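Local coordinates for phosphate ABC transporter, periplasmic phosphate-binding protein (PDB 4N13) that binds inorganic phosphate with micromolar affinity as the solute-binding component of the PstSACB ABC transporter for phosphate import, at residues S23-E28 with D253-Q258; A85-I90 with I222-I227; A126-I131 with H182-I187; K109-E114 with A158-D163. One frame throughout, in Å; residues are numbered along the deposited sequence.

Interaction 1 (S23-E28 with D253-Q258)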
loop_
_atom_site.group_PDB
_atom_site.type_symbol
_atom_site.label_atom_id
_atom_site.label_comp_id
_atom_site.label_asym_id
_atom_site.label_seq_id
_atom_site.Cartn_x
_atom_site.Cartn_y
_atom_site.Cartn_z
ATOM N N SER A 23 -8.884 -8.177 -5.285
ATOM C CA SER A 23 -9.829 -9.141 -5.835
ATOM C C SER A 23 -9.506 -10.618 -5.548
ATOM O O SER A 23 -10.372 -11.337 -5.093
ATOM C CB SER A 23 -10.025 -8.924 -7.328
ATOM O OG SER A 23 -10.643 -7.677 -7.562
ATOM N N PRO A 24 -8.289 -11.095 -5.856
ATOM C CA PRO A 24 -8.103 -12.540 -5.627
ATOM C C PRO A 24 -8.058 -12.920 -4.141
ATOM O O PRO A 24 -8.338 -14.068 -3.821
ATOM C CB PRO A 24 -6.803 -12.856 -6.371
ATOM C CG PRO A 24 -6.094 -11.559 -6.481
ATOM C CD PRO A 24 -7.150 -10.501 -6.580
ATOM N N ILE A 25 -7.734 -11.986 -3.259
ATOM C CA ILE A 25 -7.835 -12.225 -1.822
ATOM C C ILE A 25 -9.286 -12.360 -1.425
ATOM O O ILE A 25 -9.663 -13.324 -0.758
ATOM C CB ILE A 25 -7.187 -11.088 -1.033
ATOM C CG1 ILE A 25 -5.667 -11.147 -1.266
ATOM C CG2 ILE A 25 -7.507 -11.198 0.462
ATOM C CD1 ILE A 25 -4.905 -9.934 -0.800
ATOM N N LEU A 26 -10.119 -11.397 -1.814
ATOM C CA LEU A 26 -11.538 -11.487 -1.473
ATOM C C LEU A 26 -12.155 -12.749 -2.080
ATOM O O LEU A 26 -12.950 -13.431 -1.443
ATOM C CB LEU A 26 -12.296 -10.232 -1.910
ATOM C CG LEU A 26 -12.446 -9.161 -0.825
ATOM C CD1 LEU A 26 -13.456 -9.581 0.242
ATOM C CD2 LEU A 26 -11.100 -8.785 -0.189
ATOM N N ASP A 27 -11.784 -13.073 -3.316
ATOM C CA ASP A 27 -12.351 -14.247 -3.978
ATOM C C ASP A 27 -11.992 -15.523 -3.242
ATOM O O ASP A 27 -12.851 -16.394 -3.041
ATOM C CB ASP A 27 -11.895 -14.343 -5.433
ATOM C CG ASP A 27 -12.501 -13.251 -6.319
ATOM O OD1 ASP A 27 -13.435 -12.559 -5.861
ATOM O OD2 ASP A 27 -12.039 -13.076 -7.464
ATOM N N GLU A 28 -10.733 -15.638 -2.826
ATOM C CA GLU A 28 -10.355 -16.828 -2.070
ATOM C C GLU A 28 -11.044 -16.854 -0.707
ATOM O O GLU A 28 -11.449 -17.913 -0.219
ATOM C CB GLU A 28 -8.842 -16.933 -1.920
ATOM C CG GLU A 28 -8.430 -18.191 -1.174
ATOM C CD GLU A 28 -6.955 -18.461 -1.167
ATOM O OE1 GLU A 28 -6.206 -17.778 -1.897
ATOM O OE2 GLU A 28 -6.554 -19.378 -0.423
ATOM N N ASP A 253 -3.949 -15.610 6.689
ATOM C CA ASP A 253 -3.054 -16.458 5.894
ATOM C C ASP A 253 -3.304 -16.228 4.401
ATOM O O ASP A 253 -2.362 -16.195 3.617
ATOM C CB ASP A 253 -3.251 -17.934 6.214
ATOM C CG ASP A 253 -2.702 -18.334 7.588
ATOM O OD1 ASP A 253 -1.947 -17.556 8.195
ATOM O OD2 ASP A 253 -3.023 -19.451 8.056
ATOM N N ILE A 254 -4.576 -16.087 4.009
ATOM C CA ILE A 254 -4.893 -15.807 2.614
ATOM C C ILE A 254 -4.252 -14.490 2.172
ATOM O O ILE A 254 -3.663 -14.415 1.100
ATOM C CB ILE A 254 -6.403 -15.767 2.401
ATOM C CG1 ILE A 254 -7.011 -17.147 2.664
ATOM C CG2 ILE A 254 -6.733 -15.287 0.990
ATOM C CD1 ILE A 254 -8.515 -17.142 2.847
ATOM N N VAL A 255 -4.376 -13.453 3.001
ATOM C CA VAL A 255 -3.771 -12.150 2.702
ATOM C C VAL A 255 -2.280 -12.313 2.410
ATOM O O VAL A 255 -1.758 -11.794 1.426
ATOM C CB VAL A 255 -3.956 -11.190 3.904
ATOM C CG1 VAL A 255 -3.120 -9.944 3.783
ATOM C CG2 VAL A 255 -5.433 -10.796 4.046
ATOM N N GLU A 256 -1.584 -13.046 3.266
ATOM C CA GLU A 256 -0.133 -13.175 3.109
ATOM C C GLU A 256 0.265 -14.115 1.976
ATOM O O GLU A 256 1.264 -13.868 1.296
ATOM C CB GLU A 256 0.506 -13.554 4.450
ATOM C CG GLU A 256 0.232 -12.449 5.471
ATOM C CD GLU A 256 1.202 -12.404 6.615
ATOM O OE1 GLU A 256 1.855 -13.433 6.893
ATOM O OE2 GLU A 256 1.307 -11.333 7.262
ATOM N N GLU A 257 -0.521 -15.154 1.740
ATOM C CA GLU A 257 -0.264 -16.044 0.608
ATOM C C GLU A 257 -0.395 -15.312 -0.719
ATOM O O GLU A 257 0.151 -15.742 -1.726
ATOM C CB GLU A 257 -1.247 -17.217 0.635
ATOM C CG GLU A 257 -0.974 -18.182 1.762
ATOM C CD GLU A 257 -2.183 -19.014 2.211
ATOM O OE1 GLU A 257 -3.201 -19.123 1.488
ATOM O OE2 GLU A 257 -2.106 -19.581 3.326
ATOM N N GLN A 258 -1.095 -14.192 -0.718
ATOM C CA GLN A 258 -1.281 -13.406 -1.927
ATOM C C GLN A 258 -0.456 -12.147 -1.944
ATOM O O GLN A 258 -0.692 -11.253 -2.753
ATOM C CB GLN A 258 -2.755 -13.129 -2.122
ATOM C CG GLN A 258 -3.422 -14.435 -2.417
ATOM C CD GLN A 258 -4.658 -14.317 -3.205
ATOM O OE1 GLN A 258 -4.732 -13.527 -4.132
ATOM N NE2 GLN A 258 -5.669 -15.090 -2.841
HETATM O O HOH W 1 -4.016 -19.779 -1.080
#

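Interaction 2 (A85-I90 with I222-I227)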
loop_
_atom_site.group_PDB
_atom_site.type_symbol
_atom_site.label_atom_id
_atom_site.label_comp_id
_atom_site.label_asym_id
_atom_site.label_seq_id
_atom_site.Cartn_x
_atom_site.Cartn_y
_atom_site.Cartn_z
ATOM N N ALA A 85 -5.451 -5.641 6.141
ATOM C CA ALA A 85 -4.240 -5.928 5.382
ATOM C C ALA A 85 -3.486 -4.651 5.130
ATOM O O ALA A 85 -4.060 -3.568 5.244
ATOM C CB ALA A 85 -4.563 -6.637 4.062
ATOM N N TYR A 86 -2.215 -4.789 4.742
ATOM C CA TYR A 86 -1.373 -3.645 4.402
ATOM C C TYR A 86 -0.662 -3.883 3.087
ATOM O O TYR A 86 -0.224 -5.009 2.806
ATOM C CB TYR A 86 -0.313 -3.384 5.464
ATOM C CG TYR A 86 -0.889 -3.133 6.819
ATOM C CD1 TYR A 86 -1.324 -1.875 7.187
ATOM C CD2 TYR A 86 -0.996 -4.158 7.743
ATOM C CE1 TYR A 86 -1.858 -1.649 8.455
ATOM C CE2 TYR A 86 -1.520 -3.946 8.986
ATOM C CZ TYR A 86 -1.939 -2.697 9.348
ATOM O OH TYR A 86 -2.468 -2.526 10.614
ATOM N N ASP A 87 -0.567 -2.821 2.300
ATOM C CA ASP A 87 0.172 -2.785 1.050
ATOM C C ASP A 87 1.292 -1.785 1.244
ATOM O O ASP A 87 1.126 -0.571 1.039
ATOM C CB ASP A 87 -0.785 -2.364 -0.069
ATOM C CG ASP A 87 -0.086 -2.079 -1.355
ATOM O OD1 ASP A 87 1.016 -2.617 -1.541
ATOM O OD2 ASP A 87 -0.653 -1.328 -2.184
ATOM N N ALA A 88 2.436 -2.297 1.667
ATOM C CA ALA A 88 3.583 -1.471 2.030
ATOM C C ALA A 88 4.610 -1.369 0.921
ATOM O O ALA A 88 4.810 -2.315 0.156
ATOM C CB ALA A 88 4.246 -2.017 3.296
ATOM N N LEU A 89 5.284 -0.230 0.867
ATOM C CA LEU A 89 6.389 -0.020 -0.076
ATOM C C LEU A 89 7.631 0.364 0.691
ATOM O O LEU A 89 7.552 0.983 1.764
ATOM C CB LEU A 89 6.059 1.061 -1.101
ATOM C CG LEU A 89 4.864 0.689 -1.972
ATOM C CD1 LEU A 89 3.563 1.262 -1.386
ATOM C CD2 LEU A 89 5.119 1.110 -3.391
ATOM N N ILE A 90 8.772 0.016 0.111
ATOM C CA ILE A 90 10.064 0.260 0.721
ATOM C C ILE A 90 10.980 0.907 -0.310
ATOM O O ILE A 90 10.772 0.784 -1.521
ATOM C CB ILE A 90 10.674 -1.057 1.253
ATOM C CG1 ILE A 90 11.060 -1.998 0.113
ATOM C CG2 ILE A 90 9.671 -1.724 2.181
ATOM C CD1 ILE A 90 11.642 -3.341 0.565
ATOM N N ILE A 222 5.053 4.192 5.113
ATOM C CA ILE A 222 4.871 4.055 3.663
ATOM C C ILE A 222 4.040 2.815 3.323
ATOM O O ILE A 222 4.559 1.782 2.918
ATOM C CB ILE A 222 6.224 4.024 2.900
ATOM C CG1 ILE A 222 7.223 5.037 3.458
ATOM C CG2 ILE A 222 5.980 4.255 1.415
ATOM C CD1 ILE A 222 6.777 6.448 3.372
ATOM N N LYS A 223 2.741 2.906 3.548
ATOM C CA LYS A 223 1.842 1.807 3.239
ATOM C C LYS A 223 0.436 2.309 3.090
ATOM O O LYS A 223 0.065 3.310 3.693
ATOM C CB LYS A 223 1.878 0.707 4.310
ATOM C CG LYS A 223 1.149 1.015 5.624
ATOM C CD LYS A 223 1.943 1.855 6.576
ATOM C CE LYS A 223 1.257 1.978 7.944
ATOM N NZ LYS A 223 0.002 2.794 7.841
ATOM N N ARG A 224 -0.340 1.598 2.281
ATOM C CA ARG A 224 -1.784 1.740 2.273
ATOM C C ARG A 224 -2.371 0.740 3.248
ATOM O O ARG A 224 -1.950 -0.414 3.317
ATOM C CB ARG A 224 -2.335 1.475 0.883
ATOM C CG ARG A 224 -1.876 2.470 -0.170
ATOM C CD ARG A 224 -2.914 2.527 -1.237
ATOM N NE ARG A 224 -2.613 3.338 -2.414
ATOM C CZ ARG A 224 -2.986 4.606 -2.593
ATOM N NH1 ARG A 224 -3.591 5.288 -1.629
ATOM N NH2 ARG A 224 -2.739 5.202 -3.744
ATOM N N ASN A 225 -3.350 1.200 4.001
ATOM C CA ASN A 225 -4.096 0.354 4.924
ATOM C C ASN A 225 -5.353 -0.141 4.213
ATOM O O ASN A 225 -6.188 0.663 3.788
ATOM C CB ASN A 225 -4.492 1.168 6.165
ATOM C CG ASN A 225 -3.312 1.520 7.072
ATOM O OD1 ASN A 225 -2.177 1.220 6.782
ATOM N ND2 ASN A 225 -3.610 2.158 8.203
ATOM N N LEU A 226 -5.473 -1.447 4.018
ATOM C CA LEU A 226 -6.654 -2.014 3.364
ATOM C C LEU A 226 -7.718 -2.227 4.427
ATOM O O LEU A 226 -7.476 -2.916 5.423
ATOM C CB LEU A 226 -6.311 -3.322 2.657
ATOM C CG LEU A 226 -5.846 -3.174 1.198
ATOM C CD1 LEU A 226 -7.020 -2.854 0.279
ATOM C CD2 LEU A 226 -4.809 -2.087 1.047
ATOM N N ILE A 227 -8.876 -1.619 4.214
ATOM C CA ILE A 227 -9.898 -1.513 5.255
ATOM C C ILE A 227 -11.226 -2.075 4.783
ATOM O O ILE A 227 -11.613 -1.980 3.611
ATOM C CB ILE A 227 -10.094 -0.051 5.760
ATOM C CG1 ILE A 227 -10.430 0.906 4.623
ATOM C CG2 ILE A 227 -8.872 0.409 6.527
ATOM C CD1 ILE A 227 -10.805 2.289 5.112
#

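Interaction 3 (A126-I131 with H182-I187)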
loop_
_atom_site.group_PDB
_atom_site.type_symbol
_atom_site.label_atom_id
_atom_site.label_comp_id
_atom_site.label_asym_id
_atom_site.label_seq_id
_atom_site.Cartn_x
_atom_site.Cartn_y
_atom_site.Cartn_z
ATOM N N ALA A 126 27.285 13.452 -4.759
ATOM C CA ALA A 126 26.887 12.578 -5.852
ATOM C C ALA A 126 25.467 12.909 -6.246
ATOM O O ALA A 126 24.584 12.967 -5.404
ATOM C CB ALA A 126 26.986 11.127 -5.435
ATOM N N LYS A 127 25.254 13.143 -7.534
ATOM C CA LYS A 127 23.927 13.393 -8.058
ATOM C C LYS A 127 23.063 12.160 -7.780
ATOM O O LYS A 127 23.529 11.022 -7.854
ATOM C CB LYS A 127 24.014 13.666 -9.556
ATOM C CG LYS A 127 22.699 13.937 -10.248
ATOM C CD LYS A 127 22.285 15.393 -10.084
ATOM C CE LYS A 127 21.006 15.702 -10.841
ATOM N NZ LYS A 127 20.615 17.112 -10.686
ATOM N N ILE A 128 21.806 12.388 -7.418
ATOM C CA ILE A 128 20.866 11.299 -7.163
ATOM C C ILE A 128 20.260 10.839 -8.486
ATOM O O ILE A 128 19.672 11.639 -9.220
ATOM C CB ILE A 128 19.726 11.762 -6.239
ATOM C CG1 ILE A 128 20.294 12.235 -4.901
ATOM C CG2 ILE A 128 18.703 10.644 -6.048
ATOM C CD1 ILE A 128 19.255 12.731 -3.912
ATOM N N ASN A 129 20.365 9.544 -8.759
ATOM C CA ASN A 129 19.650 8.926 -9.859
ATOM C C ASN A 129 18.369 8.302 -9.320
ATOM O O ASN A 129 18.377 7.236 -8.703
ATOM C CB ASN A 129 20.530 7.885 -10.538
ATOM C CG ASN A 129 21.566 8.507 -11.405
ATOM O OD1 ASN A 129 21.253 9.378 -12.220
ATOM N ND2 ASN A 129 22.815 8.085 -11.247
ATOM N N PHE A 130 17.270 9.007 -9.519
ATOM C CA PHE A 130 15.963 8.571 -9.062
ATOM C C PHE A 130 15.344 7.638 -10.087
ATOM O O PHE A 130 15.167 8.014 -11.254
ATOM C CB PHE A 130 15.077 9.799 -8.852
ATOM C CG PHE A 130 13.629 9.485 -8.648
ATOM C CD1 PHE A 130 13.236 8.476 -7.776
ATOM C CD2 PHE A 130 12.653 10.234 -9.298
ATOM C CE1 PHE A 130 11.883 8.200 -7.588
ATOM C CE2 PHE A 130 11.299 9.973 -9.089
ATOM C CZ PHE A 130 10.919 8.960 -8.236
ATOM N N ILE A 131 14.991 6.430 -9.644
ATOM C CA ILE A 131 14.344 5.418 -10.474
ATOM C C ILE A 131 12.873 5.425 -10.082
ATOM O O ILE A 131 12.531 5.165 -8.929
ATOM C CB ILE A 131 14.950 4.045 -10.216
ATOM C CG1 ILE A 131 16.451 4.066 -10.573
ATOM C CG2 ILE A 131 14.216 2.980 -11.004
ATOM C CD1 ILE A 131 17.242 2.913 -9.954
ATOM N N HIS A 182 24.545 5.561 -7.358
ATOM C CA HIS A 182 23.930 6.570 -6.504
ATOM C C HIS A 182 22.435 6.688 -6.706
ATOM O O HIS A 182 21.892 7.790 -6.742
ATOM C CB HIS A 182 24.627 7.904 -6.724
ATOM C CG HIS A 182 26.101 7.838 -6.470
ATOM N ND1 HIS A 182 27.041 8.022 -7.459
ATOM C CD2 HIS A 182 26.794 7.595 -5.331
ATOM C CE1 HIS A 182 28.252 7.899 -6.943
ATOM N NE2 HIS A 182 28.131 7.642 -5.653
ATOM N N SER A 183 21.762 5.542 -6.786
ATOM C CA SER A 183 20.374 5.476 -7.180
ATOM C C SER A 183 19.461 5.108 -6.024
ATOM O O SER A 183 19.884 4.561 -5.008
ATOM C CB SER A 183 20.205 4.494 -8.339
ATOM O OG SER A 183 20.526 3.204 -7.935
ATOM N N ILE A 184 18.191 5.448 -6.205
ATOM C CA ILE A 184 17.134 5.166 -5.245
ATOM C C ILE A 184 15.857 4.855 -6.031
ATOM O O ILE A 184 15.522 5.552 -6.997
ATOM C CB ILE A 184 16.914 6.337 -4.235
ATOM C CG1 ILE A 184 15.789 5.995 -3.251
ATOM C CG2 ILE A 184 16.650 7.676 -4.944
ATOM C CD1 ILE A 184 15.687 6.982 -2.108
ATOM N N GLY A 185 15.137 3.831 -5.589
ATOM C CA GLY A 185 13.850 3.456 -6.147
ATOM C C GLY A 185 12.931 2.917 -5.072
ATOM O O GLY A 185 13.334 2.800 -3.909
ATOM N N TYR A 186 11.711 2.559 -5.457
ATOM C CA TYR A 186 10.759 1.985 -4.515
ATOM C C TYR A 186 10.115 0.738 -5.059
ATOM O O TYR A 186 9.859 0.620 -6.252
ATOM C CB TYR A 186 9.676 2.977 -4.101
ATOM C CG TYR A 186 8.911 3.660 -5.219
ATOM C CD1 TYR A 186 7.786 3.064 -5.782
ATOM C CD2 TYR A 186 9.297 4.895 -5.698
ATOM C CE1 TYR A 186 7.084 3.681 -6.782
ATOM C CE2 TYR A 186 8.586 5.518 -6.712
ATOM C CZ TYR A 186 7.474 4.898 -7.251
ATOM O OH TYR A 186 6.711 5.491 -8.233
ATOM N N ILE A 187 9.890 -0.213 -4.160
ATOM C CA ILE A 187 9.326 -1.520 -4.478
ATOM C C ILE A 187 8.347 -1.958 -3.398
ATOM O O ILE A 187 8.400 -1.477 -2.276
ATOM C CB ILE A 187 10.434 -2.611 -4.652
ATOM C CG1 ILE A 187 11.237 -2.769 -3.360
ATOM C CG2 ILE A 187 11.317 -2.303 -5.843
ATOM C CD1 ILE A 187 12.358 -3.810 -3.431
HETATM O O HOH W 2 10.869 3.152 -8.183
#

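Interaction 4 (K109-E114 with A158-D163). With EDO (1,2-ethanediol), chain F.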
loop_
_atom_site.group_PDB
_atom_site.type_symbol
_atom_site.label_atom_id
_atom_site.label_comp_id
_atom_site.label_asym_id
_atom_site.label_seq_id
_atom_site.Cartn_x
_atom_site.Cartn_y
_atom_site.Cartn_z
ATOM N N LYS A 109 11.129 15.219 -0.879
ATOM C CA LYS A 109 11.892 16.208 -1.622
ATOM C C LYS A 109 12.843 15.556 -2.628
ATOM O O LYS A 109 13.163 16.160 -3.650
ATOM C CB LYS A 109 12.655 17.104 -0.643
ATOM C CG LYS A 109 11.761 18.088 0.097
ATOM C CD LYS A 109 12.545 18.840 1.171
ATOM C CE LYS A 109 11.690 19.866 1.868
ATOM N NZ LYS A 109 12.478 20.629 2.863
ATOM N N ILE A 110 13.309 14.327 -2.377
ATOM C CA ILE A 110 14.052 13.595 -3.427
ATOM C C ILE A 110 13.070 13.253 -4.555
ATOM O O ILE A 110 13.347 13.448 -5.744
ATOM C CB ILE A 110 14.737 12.319 -2.873
ATOM C CG1 ILE A 110 15.859 12.709 -1.914
ATOM C CG2 ILE A 110 15.224 11.440 -4.008
ATOM C CD1 ILE A 110 16.503 11.557 -1.189
ATOM N N LEU A 111 11.898 12.775 -4.174
ATOM C CA LEU A 111 10.917 12.339 -5.149
ATOM C C LEU A 111 10.414 13.450 -6.047
ATOM O O LEU A 111 10.106 13.183 -7.207
ATOM C CB LEU A 111 9.737 11.644 -4.452
ATOM C CG LEU A 111 10.087 10.359 -3.728
ATOM C CD1 LEU A 111 8.923 9.861 -2.900
ATOM C CD2 LEU A 111 10.477 9.328 -4.723
ATOM N N ASN A 112 10.288 14.664 -5.506
ATOM C CA ASN A 112 9.781 15.774 -6.290
ATOM C C ASN A 112 10.879 16.640 -6.890
ATOM O O ASN A 112 10.582 17.616 -7.567
ATOM C CB ASN A 112 8.775 16.620 -5.493
ATOM C CG ASN A 112 9.397 17.793 -4.788
ATOM O OD1 ASN A 112 10.551 17.753 -4.351
ATOM N ND2 ASN A 112 8.617 18.863 -4.657
ATOM N N GLY A 113 12.137 16.259 -6.693
ATOM C CA GLY A 113 13.225 16.962 -7.344
ATOM C C GLY A 113 13.805 18.152 -6.607
ATOM O O GLY A 113 14.715 18.788 -7.141
ATOM N N GLU A 114 13.282 18.484 -5.431
ATOM C CA GLU A 114 13.876 19.564 -4.639
ATOM C C GLU A 114 15.240 19.191 -4.076
ATOM O O GLU A 114 16.059 20.067 -3.796
ATOM C CB GLU A 114 12.942 19.983 -3.505
ATOM C CG GLU A 114 11.751 20.764 -3.997
ATOM C CD GLU A 114 10.799 21.170 -2.881
ATOM O OE1 GLU A 114 11.224 21.230 -1.707
ATOM O OE2 GLU A 114 9.625 21.446 -3.198
ATOM N N ALA A 158 3.660 18.764 -5.771
ATOM C CA ALA A 158 3.392 17.344 -5.513
ATOM C C ALA A 158 3.433 16.549 -6.817
ATOM O O ALA A 158 2.503 15.783 -7.127
ATOM C CB ALA A 158 2.029 17.172 -4.848
ATOM N N GLN A 159 4.469 16.787 -7.607
ATOM C CA GLN A 159 4.706 16.044 -8.821
ATOM C C GLN A 159 6.087 15.418 -8.747
ATOM O O GLN A 159 7.002 15.975 -8.143
ATOM C CB GLN A 159 4.609 16.971 -10.029
ATOM C CG GLN A 159 3.239 17.606 -10.196
ATOM C CD GLN A 159 2.098 16.590 -10.188
ATOM O OE1 GLN A 159 2.182 15.532 -10.823
ATOM N NE2 GLN A 159 1.023 16.909 -9.463
ATOM N N PHE A 160 6.238 14.248 -9.350
ATOM C CA PHE A 160 7.527 13.582 -9.365
ATOM C C PHE A 160 8.540 14.371 -10.207
ATOM O O PHE A 160 8.198 14.980 -11.228
ATOM C CB PHE A 160 7.396 12.180 -9.963
ATOM C CG PHE A 160 6.814 11.139 -9.033
ATOM C CD1 PHE A 160 7.544 10.620 -7.994
ATOM C CD2 PHE A 160 5.540 10.653 -9.252
ATOM C CE1 PHE A 160 7.012 9.633 -7.185
ATOM C CE2 PHE A 160 5.018 9.671 -8.452
ATOM C CZ PHE A 160 5.765 9.154 -7.420
ATOM N N ARG A 161 9.793 14.337 -9.756
ATOM C CA ARG A 161 10.947 14.781 -10.534
ATOM C C ARG A 161 10.784 14.235 -11.939
ATOM O O ARG A 161 10.575 13.047 -12.124
ATOM C CB ARG A 161 12.230 14.254 -9.872
ATOM C CG ARG A 161 13.494 14.631 -10.569
ATOM C CD ARG A 161 14.701 14.130 -9.811
ATOM N NE ARG A 161 15.878 14.250 -10.667
ATOM C CZ ARG A 161 17.096 13.806 -10.363
ATOM N NH1 ARG A 161 17.317 13.218 -9.196
ATOM N NH2 ARG A 161 18.086 13.932 -11.245
ATOM N N GLN A 162 10.855 15.111 -12.933
ATOM C CA GLN A 162 10.455 14.741 -14.287
ATOM C C GLN A 162 11.504 13.933 -15.042
ATOM O O GLN A 162 11.161 13.215 -15.978
ATOM C CB GLN A 162 10.038 15.986 -15.078
ATOM C CG GLN A 162 8.715 16.580 -14.606
ATOM C CD GLN A 162 7.550 15.593 -14.715
ATOM O OE1 GLN A 162 7.103 15.250 -15.818
ATOM N NE2 GLN A 162 7.049 15.141 -13.568
ATOM N N ASP A 163 12.768 14.020 -14.627
ATOM C CA ASP A 163 13.818 13.246 -15.266
ATOM C C ASP A 163 14.165 11.968 -14.498
ATOM O O ASP A 163 15.303 11.506 -14.545
ATOM C CB ASP A 163 15.079 14.093 -15.491
ATOM C CG ASP A 163 15.711 14.566 -14.203
ATOM O OD1 ASP A 163 14.964 14.858 -13.251
ATOM O OD2 ASP A 163 16.961 14.652 -14.141
HETATM C C1 EDO F . 8.042 11.078 -14.128
HETATM O O1 EDO F . 7.110 10.441 -13.243
HETATM C C2 EDO F . 9.432 10.449 -14.048
HETATM O O2 EDO F . 9.949 10.497 -12.714
HETATM O O HOH W 3 15.940 13.722 -6.776
#

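Interaction 1 (S23-E28 with D253-Q258)
The carbonyl oxygen of Pro-24 takes two N-H groups, which reach it from opposite faces of its plane. One is the backbone N of Glu-28, the ordinary bond of the helical turn. The other comes from across the contact: Gln-258 NE2 lies 3.0 Å from Pro-24 O, standing well above the carbonyl plane (65° out of it). The same NE2 also gives a weak, bent bond to Glu-28 OE1 at 2.9 Å. The Glu-28 side chain can meet it because CG is anti to the backbone N (chi1 -178°) and the chain runs on extended. The carboxylate and the Gln-258 amide are turned 27° apart. The other oxygen, Glu-28 OE2, accepts from water 1, which also donates to Glu-257 OE1. Glu-28 OE2 and Glu-257 OE1 are 3.9 Å apart. Arg-32 adds a weak, long ion pair to Glu-28. Ile-254 CG2 lies against the Glu-28 carboxylate, 3.8 Å from Glu-28 CD. The rest is apolar packing. Gln-258 CB packs on Ile-25 CG1 at 3.6 Å, and Ile-25 CG2 touches CG2 of both Ile-254 and Val-255. Phe-260 packs on both Ile-25 and Val-255. The helices run roughly antiparallel. The amide of Gln-258, just past helix 249-257, thus ties the C-terminal end of that helix to the first turn of helix 23-36, while the shared water and Arg-32 probably ease the closeness of the two acids.

Interaction 2 (A85-I90 with I222-I227)
Strands 85-90 and 223-227 run antiparallel, 173° between their directions, with Ala-85 facing Leu-226 and Asp-87 facing Arg-224 as hydrogen-bonded pairs. Between Asp-87 and Arg-224 both bonds are sound: Asp-87 N to Arg-224 O is 3.0 Å and nearly straight. At the Ala-85 end, Leu-226 N reaches Ala-85 O at 2.8 Å, but the return bond is weak. Past the last bridge, Leu-89 N bonds to Ile-222 O at 3.0 Å. The side chains of Tyr-86, Ala-88, Lys-223 and Asn-225 share one face. Asn-225 OD1 sits at the edge of the Tyr-86 ring, 3.2 Å from CD1 and in the ring plane, with the amide turned 83° to the ring. Lys-223 bends at chi2 (-81°) and again at chi4, which lays NZ forward along its own strand onto Asn-225 OD1 at 2.9 Å. The non-hydrogen-bonded pair Ala-88 and Lys-223 is close, with CB atoms 3.7 Å apart. On the other face, Ala-85 CB meets Leu-226 CB, and Leu-226 CD2 reaches Asp-87 CB. Arg-224 carries its guanidinium away to Ser-142 and Asp-145 of helix 138-151. Long paired strands near the centre of the chain, with a probable phosphate-site residue near each end, Thr-21 by Leu-226 and Ser-139 by Leu-89, fit the interlobe crossover of a class II periplasmic binding protein.

Interaction 3 (A126-I131 with H182-I187)
With chi1 at -57°, His-182 CG lies anti to the carbonyl carbon, and the imidazole is carried across to Ala-126. Ala-126 CB sits over the centre of one ring face, 3.5 Å from the centroid and 7° off the normal, a CH-pi contact. In Ile-184, chi1 of 180° sets CG1 anti to the backbone N, which leaves CG2 between the backbone N and the carbonyl carbon. That methyl meets Ile-128 CG2 at 3.8 Å, and the two side chains lie alongside each other, pointing the same way. Phe-130 shares their face of the sheet, and its edge atom CE1 is 4.3 Å from Tyr-186 CE2, an edge meeting an edge. On the opposite face, Ile-131 CD1 touches Ser-183 CB at 3.7 Å. The backbones pair in parallel. Asn-129 N bonds to His-182 O, Ile-184 N to Asn-129 O at 3.1 Å, and Ile-131 N to Ile-184 O at 2.8 Å. Trp-118 is a second donor to His-182 O. At the far end the strands are linked through water 2, which donates to Ile-131 O and accepts from Tyr-186 N at 2.9 Å. This water also lies over the centre of one face of the Tyr-186 ring. Tyr-186 OH bonds to Asn-132. Direct bonds therefore give way to a water where the parallel strands part, so the carbonyl of Ile-131 and the amide of Tyr-186 both keep a partner inside the buried contact.

Interaction 4 (K109-E114 with A158-D163)
Phe-160 and Arg-161 lead off in different directions past the end of helix 104-111, and their backbone meets it between them. Arg-161 N gives Leu-111 O a nearly straight bond of 2.8 Å, in the carbonyl plane and on a lone pair. The Phe-160 ring turns its edge to the same oxygen, while its CE1 packs against Leu-111 CD2 at 4.3 Å. Tyr-140 meets that ring with the planes at about 45°. With CG anti to the backbone N (chi1 180°), Arg-161 runs extended past Gly-113. Arg-161 CG and CD lie 4.0 Å from Gly-113 CA. Its guanidinium forms a side-on salt bridge with Asp-163, NE to OD1 at 2.8 Å and NH2 to OD2. NH1 shares water 3 with Ile-110 O and also bonds to Ile-128 O. Asn-112 CB rests on Gln-159 O. Asn-112 ND2 donates to Glu-114 OE2 and Glu-157 O. A bound 1,2-ethanediol, probably from the crystallisation liquor, donates a hydrogen bond from O2 to Arg-161 O. The positive phi of Gly-113 ends the helix in a Schellman motif, overlapped by an Asx turn in which Asn-112 OD1 takes Glu-114 N. This capped end and the loop before strand 165-167 pack on Phe-130 of strand 129-133.

Overall arrangement
Interaction 2 lies near the centre of the chain and is buried. Interactions 3 and 4 sit together on one side of that centre, and interaction 1 on the other. Interactions 2 and 3 belong to the same mixed sheet: strands 80-93 and 183-188 are neighbours, and Ile-90 N probably bonds to Ile-187 O. One pairing is antiparallel, the other parallel. Interaction 4 packs on interaction 3 through Phe-130, with Leu-111 and Phe-160 against its ring. Interaction 1 reaches interaction 2 where Val-255 touches Ala-85. Backbone bonds dominate interactions 2 and 3. Interaction 1 rests on side-chain bonds and apolar packing, and interaction 4 on one backbone bond with a salt bridge beside it. Waters bridge interactions 1, 3 and 4.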